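PDB 6VS4: small COPII coat GTPase SAR1 from Encephalitozoon cuniculi, which is a small G protein of the ADP-ribosylation factor family, built on the P-loop nucleotide-binding fold and probably serving the COPII vesicle coat. Local coordinates for residues K52-K60 and T192-S200; H108-H117 and P140-E151. One frame throughout, in Å; residues are numbered along the deposited sequence.

Contact 1: K52-K60 and T192-S200; sequences KTTLVNKLK and TITSGSANS. With MG (magnesium ion), chain E; GDP (guanosine-5'-diphosphate), chain D.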
loop_
_atom_site.group_PDB
_atom_site.type_symbol
_atom_site.label_atom_id
_atom_site.label_comp_id
_atom_site.label_asym_id
_atom_site.label_seq_id
_atom_site.Cartn_x
_atom_site.Cartn_y
_atom_site.Cartn_z
ATOM N N LYS A 52 0.873 -28.117 13.655
ATOM C CA LYS A 52 0.686 -28.713 12.336
ATOM C C LYS A 52 -0.469 -28.057 11.594
ATOM O O LYS A 52 -0.319 -27.632 10.444
ATOM C CB LYS A 52 0.426 -30.215 12.470
ATOM C CG LYS A 52 1.615 -31.037 12.922
ATOM C CD LYS A 52 1.192 -32.480 13.135
ATOM C CE LYS A 52 0.972 -32.753 14.609
ATOM N NZ LYS A 52 -0.115 -31.954 15.228
ATOM N N THR A 53 -1.637 -27.995 12.238
ATOM C CA THR A 53 -2.807 -27.381 11.620
ATOM C C THR A 53 -2.550 -25.912 11.305
ATOM O O THR A 53 -2.996 -25.402 10.269
ATOM C CB THR A 53 -4.015 -27.534 12.544
ATOM O OG1 THR A 53 -4.355 -28.921 12.664
ATOM C CG2 THR A 53 -5.205 -26.766 12.005
ATOM N N THR A 54 -1.805 -25.230 12.177
ATOM C CA THR A 54 -1.444 -23.837 11.936
ATOM C C THR A 54 -0.611 -23.694 10.669
ATOM O O THR A 54 -0.849 -22.790 9.860
ATOM C CB THR A 54 -0.687 -23.284 13.146
ATOM O OG1 THR A 54 -1.514 -23.375 14.314
ATOM C CG2 THR A 54 -0.299 -21.837 12.925
ATOM N N LEU A 55 0.362 -24.587 10.472
ATOM C CA LEU A 55 1.209 -24.515 9.286
ATOM C C LEU A 55 0.409 -24.767 8.016
ATOM O O LEU A 55 0.565 -24.043 7.023
ATOM C CB LEU A 55 2.360 -25.517 9.392
ATOM C CG LEU A 55 3.218 -25.639 8.123
ATOM C CD1 LEU A 55 3.810 -24.290 7.705
ATOM C CD2 LEU A 55 4.316 -26.672 8.315
ATOM N N VAL A 56 -0.450 -25.790 8.023
ATOM C CA VAL A 56 -1.190 -26.116 6.810
ATOM C C VAL A 56 -2.186 -25.009 6.483
ATOM O O VAL A 56 -2.384 -24.661 5.312
ATOM C CB VAL A 56 -1.859 -27.494 6.953
ATOM C CG1 VAL A 56 -2.733 -27.791 5.757
ATOM C CG2 VAL A 56 -0.783 -28.575 7.089
ATOM N N ASN A 57 -2.797 -24.413 7.510
ATOM C CA ASN A 57 -3.640 -23.246 7.289
ATOM C C ASN A 57 -2.838 -22.084 6.721
ATOM O O ASN A 57 -3.380 -21.260 5.977
ATOM C CB ASN A 57 -4.333 -22.837 8.588
ATOM C CG ASN A 57 -5.424 -23.805 8.990
ATOM O OD1 ASN A 57 -5.857 -24.631 8.186
ATOM N ND2 ASN A 57 -5.882 -23.704 10.236
ATOM N N LYS A 58 -1.550 -22.008 7.051
ATOM C CA LYS A 58 -0.709 -20.950 6.512
ATOM C C LYS A 58 -0.439 -21.151 5.024
ATOM O O LYS A 58 -0.331 -20.173 4.280
ATOM C CB LYS A 58 0.604 -20.899 7.298
ATOM C CG LYS A 58 1.393 -19.618 7.150
ATOM C CD LYS A 58 2.604 -19.593 8.075
ATOM C CE LYS A 58 2.989 -18.152 8.410
ATOM N NZ LYS A 58 1.962 -17.524 9.317
ATOM N N LEU A 59 -0.374 -22.404 4.569
ATOM C CA LEU A 59 -0.031 -22.701 3.185
ATOM C C LEU A 59 -1.226 -22.600 2.250
ATOM O O LEU A 59 -1.052 -22.310 1.066
ATOM C CB LEU A 59 0.568 -24.102 3.083
ATOM C CG LEU A 59 1.814 -24.375 3.920
ATOM C CD1 LEU A 59 2.118 -25.861 3.945
ATOM C CD2 LEU A 59 2.992 -23.596 3.382
ATOM N N LYS A 60 -2.432 -22.829 2.753
ATOM C CA LYS A 60 -3.591 -22.972 1.890
ATOM C C LYS A 60 -4.144 -21.614 1.470
ATOM O O LYS A 60 -3.971 -20.603 2.157
ATOM C CB LYS A 60 -4.672 -23.792 2.600
ATOM C CG LYS A 60 -5.482 -23.016 3.620
ATOM C CD LYS A 60 -6.433 -23.922 4.378
ATOM C CE LYS A 60 -7.560 -23.117 5.005
ATOM N NZ LYS A 60 -8.737 -23.025 4.079
ATOM N N THR A 192 9.251 -19.844 13.840
ATOM C CA THR A 192 8.032 -19.457 14.556
ATOM C C THR A 192 6.951 -19.388 13.485
ATOM O O THR A 192 6.891 -18.428 12.711
ATOM C CB THR A 192 8.157 -18.125 15.293
ATOM O OG1 THR A 192 9.039 -18.261 16.410
ATOM C CG2 THR A 192 6.798 -17.675 15.800
ATOM N N ILE A 193 6.117 -20.426 13.431
ATOM C CA ILE A 193 5.174 -20.566 12.333
ATOM C C ILE A 193 4.125 -19.465 12.379
ATOM O O ILE A 193 3.629 -19.033 11.334
ATOM C CB ILE A 193 4.560 -21.976 12.372
ATOM C CG1 ILE A 193 5.620 -22.993 11.944
ATOM C CG2 ILE A 193 3.332 -22.074 11.474
ATOM C CD1 ILE A 193 5.206 -24.439 12.103
ATOM N N THR A 194 3.798 -18.962 13.572
ATOM C CA THR A 194 2.777 -17.928 13.708
ATOM C C THR A 194 3.284 -16.508 13.463
ATOM O O THR A 194 2.470 -15.582 13.467
ATOM C CB THR A 194 2.138 -17.990 15.090
ATOM O OG1 THR A 194 3.167 -17.980 16.085
ATOM C CG2 THR A 194 1.306 -19.260 15.216
ATOM N N SER A 195 4.586 -16.290 13.312
ATOM C CA SER A 195 5.044 -14.932 13.055
ATOM C C SER A 195 4.762 -14.538 11.605
ATOM O O SER A 195 4.651 -15.382 10.707
ATOM C CB SER A 195 6.536 -14.787 13.350
ATOM O OG SER A 195 7.313 -15.302 12.286
ATOM N N GLY A 196 4.649 -13.229 11.381
ATOM C CA GLY A 196 4.411 -12.743 10.034
ATOM C C GLY A 196 5.605 -12.922 9.123
ATOM O O GLY A 196 5.440 -13.151 7.917
ATOM N N SER A 197 6.817 -12.816 9.684
ATOM C CA SER A 197 8.045 -13.027 8.926
ATOM C C SER A 197 8.216 -14.472 8.483
ATOM O O SER A 197 9.029 -14.741 7.590
ATOM C CB SER A 197 9.256 -12.601 9.756
ATOM O OG SER A 197 9.259 -13.247 11.018
ATOM N N ALA A 198 7.477 -15.408 9.078
ATOM C CA ALA A 198 7.528 -16.788 8.612
ATOM C C ALA A 198 6.995 -16.946 7.189
ATOM O O ALA A 198 7.224 -17.992 6.572
ATOM C CB ALA A 198 6.758 -17.693 9.576
ATOM N N ASN A 199 6.293 -15.942 6.662
ATOM C CA ASN A 199 5.825 -15.942 5.279
ATOM C C ASN A 199 6.902 -15.516 4.283
ATOM O O ASN A 199 6.629 -15.489 3.077
ATOM C CB ASN A 199 4.603 -15.030 5.130
ATOM C CG ASN A 199 3.374 -15.578 5.830
ATOM O OD1 ASN A 199 2.782 -16.560 5.394
ATOM N ND2 ASN A 199 2.973 -14.924 6.910
ATOM N N SER A 200 8.099 -15.164 4.745
ATOM C CA SER A 200 9.167 -14.757 3.839
ATOM C C SER A 200 9.652 -15.943 3.018
ATOM O O SER A 200 10.047 -16.973 3.574
ATOM C CB SER A 200 10.332 -14.164 4.627
ATOM O OG SER A 200 11.493 -14.096 3.812
HETATM MG MG MG E . -4.475 -30.353 14.234
HETATM P PB GDP D . -1.679 -29.245 16.149
HETATM O O1B GDP D . -2.278 -30.110 17.273
HETATM O O2B GDP D . -2.537 -29.232 14.919
HETATM O O3B GDP D . -0.241 -29.710 15.906
HETATM O O3A GDP D . -1.537 -27.769 16.721
HETATM P PA GDP D . -2.076 -26.351 16.259
HETATM O O1A GDP D . -3.563 -26.319 16.576
HETATM O O2A GDP D . -1.695 -26.054 14.863
HETATM O "O5'" GDP D . -1.386 -25.323 17.266
HETATM C "C5'" GDP D . -1.626 -25.298 18.689
HETATM C "C4'" GDP D . -1.389 -23.903 19.210
HETATM O "O4'" GDP D . -0.002 -23.544 19.017
HETATM C "C3'" GDP D . -2.227 -22.801 18.551
HETATM O "O3'" GDP D . -2.829 -21.950 19.520
HETATM C "C2'" GDP D . -1.207 -22.045 17.694
HETATM O "O2'" GDP D . -1.547 -20.670 17.582
HETATM C "C1'" GDP D . 0.054 -22.218 18.533
HETATM N N9 GDP D . 1.310 -22.043 17.786
HETATM C C8 GDP D . 1.689 -22.648 16.616
HETATM N N7 GDP D . 2.873 -22.263 16.197
HETATM C C5 GDP D . 3.292 -21.346 17.147
HETATM C C6 GDP D . 4.481 -20.542 17.232
HETATM O O6 GDP D . 5.441 -20.548 16.466
HETATM N N1 GDP D . 4.476 -19.721 18.341
HETATM C C2 GDP D . 3.483 -19.674 19.283
HETATM N N2 GDP D . 3.653 -18.826 20.299
HETATM N N3 GDP D . 2.382 -20.417 19.224
HETATM C C4 GDP D . 2.343 -21.209 18.135
HETATM O O HOH W 1 -3.075 -31.642 13.717
HETATM O O HOH W 2 -0.342 -17.359 4.945
HETATM O O HOH W 3 0.241 -15.943 8.407
HETATM O O HOH W 4 -4.773 -28.725 15.379
#
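Leu55 on helix 52-59 and Ile193 in the loop 192-200 bring their CA atoms to 6.4 Å, the closest CA pair of the two segments, with a type I turn from Thr192 to Ser195 presenting the loop to the helix. Ile193 supplies the apolar centre: its CG2 lies 3.9 Å from Leu55 CA and also touches the Thr54 methyl, while CD1 reaches over to Leu55 CB. Thr54 faces two ways. With chi1 at -60°, OG1 stands beside its own backbone N, and both donate to GDP O2A, the hydroxyl from 2.7 Å; CG2 is thereby left to meet Thr194 CG2 at 3.8 Å. Thr194 CG2 also rests over a face of the guanine, 3.5 Å from GDP C5. Lys58 reaches across to the loop farther along the helix, nearly straight until it bends at its last torsion (chi4 70°), which brings NZ 3.0 Å from Ile193 O in a weak hydrogen bond. On the way its CE passes Ala198 CB and Asn199 OD1. One water joins Lys58 O to Asn199 OD1, and Asn199 ND2 turns back to Gly196 O (3.2 Å), which its own backbone N reaches from the same face. At the helix start, in what fits a Walker A P-loop, Lys52 N and Thr53 N bind beta-phosphate oxygens, Thr53 OG1 ligates magnesium at 2.1 Å, and Lys52 NZ pairs with Asp89. The helix start thus holds phosphate and metal while the loop packed on its flank reaches the base, so this contact sets two parts of the GDP site relative to each other.

Contact 2: H108-H117 and P140-E151; sequences HGIVFIVDVH and PVVVLMNKIDLE. With GDP (guanosine-5'-diphosphate), chain D.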
loop_
_atom_site.group_PDB
_atom_site.type_symbol
_atom_site.label_atom_id
_atom_site.label_comp_id
_atom_site.label_asym_id
_atom_site.label_seq_id
_atom_site.Cartn_x
_atom_site.Cartn_y
_atom_site.Cartn_z
ATOM N N HIS A 108 5.937 -39.151 -0.167
ATOM C CA HIS A 108 7.041 -38.467 -0.837
ATOM C C HIS A 108 7.939 -37.683 0.112
ATOM O O HIS A 108 9.140 -37.558 -0.150
ATOM C CB HIS A 108 6.511 -37.506 -1.909
ATOM C CG HIS A 108 6.009 -38.190 -3.142
ATOM N ND1 HIS A 108 4.706 -38.618 -3.279
ATOM C CD2 HIS A 108 6.641 -38.534 -4.287
ATOM C CE1 HIS A 108 4.556 -39.191 -4.459
ATOM N NE2 HIS A 108 5.715 -39.154 -5.091
ATOM N N GLY A 109 7.388 -37.134 1.188
ATOM C CA GLY A 109 8.179 -36.346 2.110
ATOM C C GLY A 109 7.437 -36.155 3.409
ATOM O O GLY A 109 6.214 -36.305 3.478
ATOM N N ILE A 110 8.193 -35.813 4.443
ATOM C CA ILE A 110 7.652 -35.651 5.781
ATOM C C ILE A 110 8.058 -34.292 6.328
ATOM O O ILE A 110 9.211 -33.870 6.184
ATOM C CB ILE A 110 8.117 -36.792 6.714
ATOM C CG1 ILE A 110 7.445 -38.100 6.289
ATOM C CG2 ILE A 110 7.822 -36.451 8.169
ATOM C CD1 ILE A 110 8.117 -39.334 6.798
ATOM N N VAL A 111 7.098 -33.603 6.934
ATOM C CA VAL A 111 7.349 -32.419 7.741
ATOM C C VAL A 111 7.034 -32.794 9.185
ATOM O O VAL A 111 5.872 -33.023 9.542
ATOM C CB VAL A 111 6.515 -31.225 7.260
ATOM C CG1 VAL A 111 6.768 -29.999 8.114
ATOM C CG2 VAL A 111 6.842 -30.937 5.818
ATOM N N PHE A 112 8.070 -32.879 10.012
ATOM C CA PHE A 112 7.932 -33.235 11.415
ATOM C C PHE A 112 8.113 -31.977 12.257
ATOM O O PHE A 112 9.145 -31.303 12.154
ATOM C CB PHE A 112 8.952 -34.303 11.812
ATOM C CG PHE A 112 8.696 -34.905 13.163
ATOM C CD1 PHE A 112 9.196 -34.311 14.310
ATOM C CD2 PHE A 112 7.953 -36.066 13.290
ATOM C CE1 PHE A 112 8.959 -34.870 15.563
ATOM C CE2 PHE A 112 7.711 -36.629 14.541
ATOM C CZ PHE A 112 8.215 -36.030 15.675
ATOM N N ILE A 113 7.111 -31.660 13.078
ATOM C CA ILE A 113 7.054 -30.404 13.819
ATOM C C ILE A 113 7.165 -30.682 15.313
ATOM O O ILE A 113 6.467 -31.558 15.842
ATOM C CB ILE A 113 5.763 -29.637 13.499
ATOM C CG1 ILE A 113 5.652 -29.428 11.985
ATOM C CG2 ILE A 113 5.757 -28.310 14.216
ATOM C CD1 ILE A 113 4.474 -28.563 11.558
ATOM N N VAL A 114 8.016 -29.913 15.998
ATOM C CA VAL A 114 8.240 -30.043 17.434
ATOM C C VAL A 114 7.988 -28.698 18.107
ATOM O O VAL A 114 8.455 -27.659 17.630
ATOM C CB VAL A 114 9.672 -30.533 17.740
ATOM C CG1 VAL A 114 9.927 -30.582 19.257
ATOM C CG2 VAL A 114 9.930 -31.879 17.102
ATOM N N ASP A 115 7.273 -28.727 19.233
ATOM C CA ASP A 115 7.121 -27.556 20.096
ATOM C C ASP A 115 8.317 -27.513 21.049
ATOM O O ASP A 115 8.389 -28.293 22.002
ATOM C CB ASP A 115 5.797 -27.629 20.856
ATOM C CG ASP A 115 5.548 -26.415 21.760
ATOM O OD1 ASP A 115 6.476 -25.609 21.992
ATOM O OD2 ASP A 115 4.407 -26.276 22.259
ATOM N N VAL A 116 9.245 -26.584 20.807
ATOM C CA VAL A 116 10.458 -26.511 21.611
ATOM C C VAL A 116 10.173 -26.021 23.022
ATOM O O VAL A 116 11.009 -26.193 23.915
ATOM C CB VAL A 116 11.510 -25.608 20.937
ATOM C CG1 VAL A 116 11.766 -26.062 19.514
ATOM C CG2 VAL A 116 11.059 -24.145 20.960
ATOM N N HIS A 117 9.002 -25.432 23.256
ATOM C CA HIS A 117 8.687 -24.920 24.583
ATOM C C HIS A 117 8.167 -26.021 25.504
ATOM O O HIS A 117 8.446 -26.013 26.709
ATOM C CB HIS A 117 7.673 -23.784 24.470
ATOM C CG HIS A 117 7.519 -22.993 25.728
ATOM N ND1 HIS A 117 8.597 -22.511 26.437
ATOM C CD2 HIS A 117 6.417 -22.602 26.409
ATOM C CE1 HIS A 117 8.166 -21.854 27.497
ATOM N NE2 HIS A 117 6.847 -21.896 27.504
ATOM N N PRO A 140 12.635 -38.093 2.447
ATOM C CA PRO A 140 13.295 -37.028 3.209
ATOM C C PRO A 140 12.416 -36.518 4.347
ATOM O O PRO A 140 11.189 -36.463 4.248
ATOM C CB PRO A 140 13.532 -35.938 2.160
ATOM C CG PRO A 140 12.514 -36.215 1.084
ATOM C CD PRO A 140 12.376 -37.705 1.050
ATOM N N VAL A 141 13.063 -36.149 5.445
ATOM C CA VAL A 141 12.382 -35.646 6.631
ATOM C C VAL A 141 12.931 -34.260 6.929
ATOM O O VAL A 141 14.130 -34.103 7.187
ATOM C CB VAL A 141 12.572 -36.571 7.848
ATOM C CG1 VAL A 141 11.889 -35.973 9.074
ATOM C CG2 VAL A 141 12.042 -37.971 7.565
ATOM N N VAL A 142 12.063 -33.261 6.899
ATOM C CA VAL A 142 12.412 -31.925 7.358
ATOM C C VAL A 142 11.788 -31.727 8.733
ATOM O O VAL A 142 10.616 -32.061 8.950
ATOM C CB VAL A 142 11.978 -30.841 6.348
ATOM C CG1 VAL A 142 10.472 -30.738 6.228
ATOM C CG2 VAL A 142 12.567 -29.511 6.742
ATOM N N VAL A 143 12.592 -31.254 9.681
ATOM C CA VAL A 143 12.161 -31.063 11.059
ATOM C C VAL A 143 12.039 -29.570 11.333
ATOM O O VAL A 143 12.994 -28.807 11.133
ATOM C CB VAL A 143 13.125 -31.728 12.051
ATOM C CG1 VAL A 143 12.702 -31.413 13.471
ATOM C CG2 VAL A 143 13.132 -33.216 11.828
ATOM N N LEU A 144 10.862 -29.155 11.786
ATOM C CA LEU A 144 10.615 -27.779 12.189
ATOM C C LEU A 144 10.616 -27.718 13.709
ATOM O O LEU A 144 9.700 -28.226 14.358
ATOM C CB LEU A 144 9.297 -27.269 11.611
ATOM C CG LEU A 144 9.183 -27.313 10.075
ATOM C CD1 LEU A 144 7.858 -26.728 9.581
ATOM C CD2 LEU A 144 10.354 -26.607 9.447
ATOM N N MET A 145 11.661 -27.136 14.277
ATOM C CA MET A 145 11.640 -26.785 15.694
ATOM C C MET A 145 10.837 -25.493 15.802
ATOM O O MET A 145 11.314 -24.415 15.440
ATOM C CB MET A 145 13.056 -26.645 16.243
ATOM C CG MET A 145 13.872 -27.939 16.205
ATOM S SD MET A 145 13.388 -29.160 17.448
ATOM C CE MET A 145 14.556 -30.478 17.131
ATOM N N ASN A 146 9.597 -25.608 16.259
ATOM C CA ASN A 146 8.629 -24.524 16.202
ATOM C C ASN A 146 8.488 -23.851 17.564
ATOM O O ASN A 146 8.907 -24.388 18.592
ATOM C CB ASN A 146 7.268 -25.049 15.726
ATOM C CG ASN A 146 6.295 -23.935 15.382
ATOM O OD1 ASN A 146 6.690 -22.882 14.889
ATOM N ND2 ASN A 146 5.011 -24.165 15.643
ATOM N N LYS A 147 7.884 -22.658 17.548
ATOM C CA LYS A 147 7.592 -21.861 18.742
ATOM C C LYS A 147 8.859 -21.342 19.421
ATOM O O LYS A 147 8.884 -21.158 20.640
ATOM C CB LYS A 147 6.737 -22.640 19.745
ATOM C CG LYS A 147 5.488 -23.258 19.138
ATOM C CD LYS A 147 4.436 -23.474 20.198
ATOM C CE LYS A 147 3.270 -24.272 19.677
ATOM N NZ LYS A 147 2.371 -24.633 20.796
ATOM N N ILE A 148 9.910 -21.058 18.644
ATOM C CA ILE A 148 11.136 -20.548 19.239
ATOM C C ILE A 148 10.928 -19.182 19.871
ATOM O O ILE A 148 11.734 -18.768 20.713
ATOM C CB ILE A 148 12.274 -20.494 18.204
ATOM C CG1 ILE A 148 11.972 -19.448 17.124
ATOM C CG2 ILE A 148 12.533 -21.889 17.613
ATOM C CD1 ILE A 148 13.046 -19.340 16.073
ATOM N N ASP A 149 9.862 -18.467 19.492
ATOM C CA ASP A 149 9.548 -17.194 20.140
ATOM C C ASP A 149 9.262 -17.371 21.631
ATOM O O ASP A 149 9.488 -16.444 22.418
ATOM C CB ASP A 149 8.355 -16.518 19.450
ATOM C CG ASP A 149 7.101 -17.384 19.456
ATOM O OD1 ASP A 149 7.155 -18.516 18.935
ATOM O OD2 ASP A 149 6.063 -16.940 19.988
ATOM N N LEU A 150 8.756 -18.540 22.040
ATOM C CA LEU A 150 8.482 -18.772 23.455
ATOM C C LEU A 150 9.758 -18.894 24.279
ATOM O O LEU A 150 9.701 -18.761 25.509
ATOM C CB LEU A 150 7.601 -20.010 23.622
ATOM C CG LEU A 150 6.225 -19.879 22.956
ATOM C CD1 LEU A 150 5.358 -21.109 23.189
ATOM C CD2 LEU A 150 5.521 -18.630 23.466
ATOM N N GLU A 151 10.900 -19.147 23.637
ATOM C CA GLU A 151 12.201 -19.093 24.296
ATOM C C GLU A 151 12.891 -17.754 24.102
ATOM O O GLU A 151 14.061 -17.611 24.471
ATOM C CB GLU A 151 13.106 -20.221 23.797
ATOM C CG GLU A 151 12.544 -21.595 24.083
ATOM C CD GLU A 151 12.235 -21.781 25.558
ATOM O OE1 GLU A 151 13.114 -21.502 26.406
ATOM O OE2 GLU A 151 11.100 -22.197 25.870
HETATM P PB GDP D . -1.679 -29.245 16.149
HETATM O O1B GDP D . -2.278 -30.110 17.273
HETATM O O2B GDP D . -2.537 -29.232 14.919
HETATM O O3B GDP D . -0.241 -29.710 15.906
HETATM O O3A GDP D . -1.537 -27.769 16.721
HETATM P PA GDP D . -2.076 -26.351 16.259
HETATM O O1A GDP D . -3.563 -26.319 16.576
HETATM O O2A GDP D . -1.695 -26.054 14.863
HETATM O "O5'" GDP D . -1.386 -25.323 17.266
HETATM C "C5'" GDP D . -1.626 -25.298 18.689
HETATM C "C4'" GDP D . -1.389 -23.903 19.210
HETATM O "O4'" GDP D . -0.002 -23.544 19.017
HETATM C "C3'" GDP D . -2.227 -22.801 18.551
HETATM O "O3'" GDP D . -2.829 -21.950 19.520
HETATM C "C2'" GDP D . -1.207 -22.045 17.694
HETATM O "O2'" GDP D . -1.547 -20.670 17.582
HETATM C "C1'" GDP D . 0.054 -22.218 18.533
HETATM N N9 GDP D . 1.310 -22.043 17.786
HETATM C C8 GDP D . 1.689 -22.648 16.616
HETATM N N7 GDP D . 2.873 -22.263 16.197
HETATM C C5 GDP D . 3.292 -21.346 17.147
HETATM C C6 GDP D . 4.481 -20.542 17.232
HETATM O O6 GDP D . 5.441 -20.548 16.466
HETATM N N1 GDP D . 4.476 -19.721 18.341
HETATM C C2 GDP D . 3.483 -19.674 19.283
HETATM N N2 GDP D . 3.653 -18.826 20.299
HETATM N N3 GDP D . 2.382 -20.417 19.224
HETATM C C4 GDP D . 2.343 -21.209 18.135
#
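Val111 and Val142 lie side by side on neighbouring parallel strands 109-115 and 141-146, whose directions differ by 21° and whose backbones are joined by regular hydrogen bonds from Ile110 to Val116. Val142 CG1, set between its backbone N and carbonyl carbon (chi1 67°), meets Val111 CG2 at 3.7 Å, while Val111 CG1 presses on Leu144 CD1. On the face of Ile110, Phe112 and Val114, Met145 bends at chi2 and lays SD 4.0 Å from Val114 CB; Val116 CG1 comes in across Met145 CB at 3.6 Å. Polar side chains take over at the C-terminal strand ends. Lys147 runs extended past Asp115; its NZ makes a 3.0 Å salt bridge to Asp115 OD2 from well above the carboxylate plane, and the same nitrogen donates to Asn49 O and GDP O4'. Asp115 OD1 takes the His117 N-H in an Asx turn. The His117 ring has Leu150 CB over one face, a CH-pi contact 3.9 Å from the centroid, and at its edge ND1 donates to Glu151 OE2 from 2.6 Å. Asp149 CG stands between backbone N and carbonyl carbon (chi1 58°), turning both oxygens to the base edge: Asp149 OD1 accepts the N-H of GDP N1 (3.0 Å), OD2 that of N2. Asn146, Lys147 and Asp149 match the NKxD motif of small G proteins; two carboxylate bonds read the guanine edge, and the short histidine-glutamate bond would tend to favour a protonated ring.

In the fold
Along the chain the segments run 52-60, 108-117, 140-151, 192-200, so the two halves of contact 1 bracket contact 2, and the centres lie about 12 Å apart. Contact 2 holds two adjacent strands of the central mixed sheet, with strand 40-47, which leads toward helix 52-59, beside 109-115, and strand 186-190, which leads toward loop 192-200, beside 141-146. The contacts meet directly: Ile193 N probably bonds to Asn146 OD1 at 2.9 Å, and Thr192 OG1 to Asp149 OD1. Around the guanine, Lys147 and Thr194 cover opposite faces. One GDP pocket is therefore assembled from the start of helix 52-59 and the loops after parallel strands 40-47, 141-146 and 186-190, as in other P-loop G proteins.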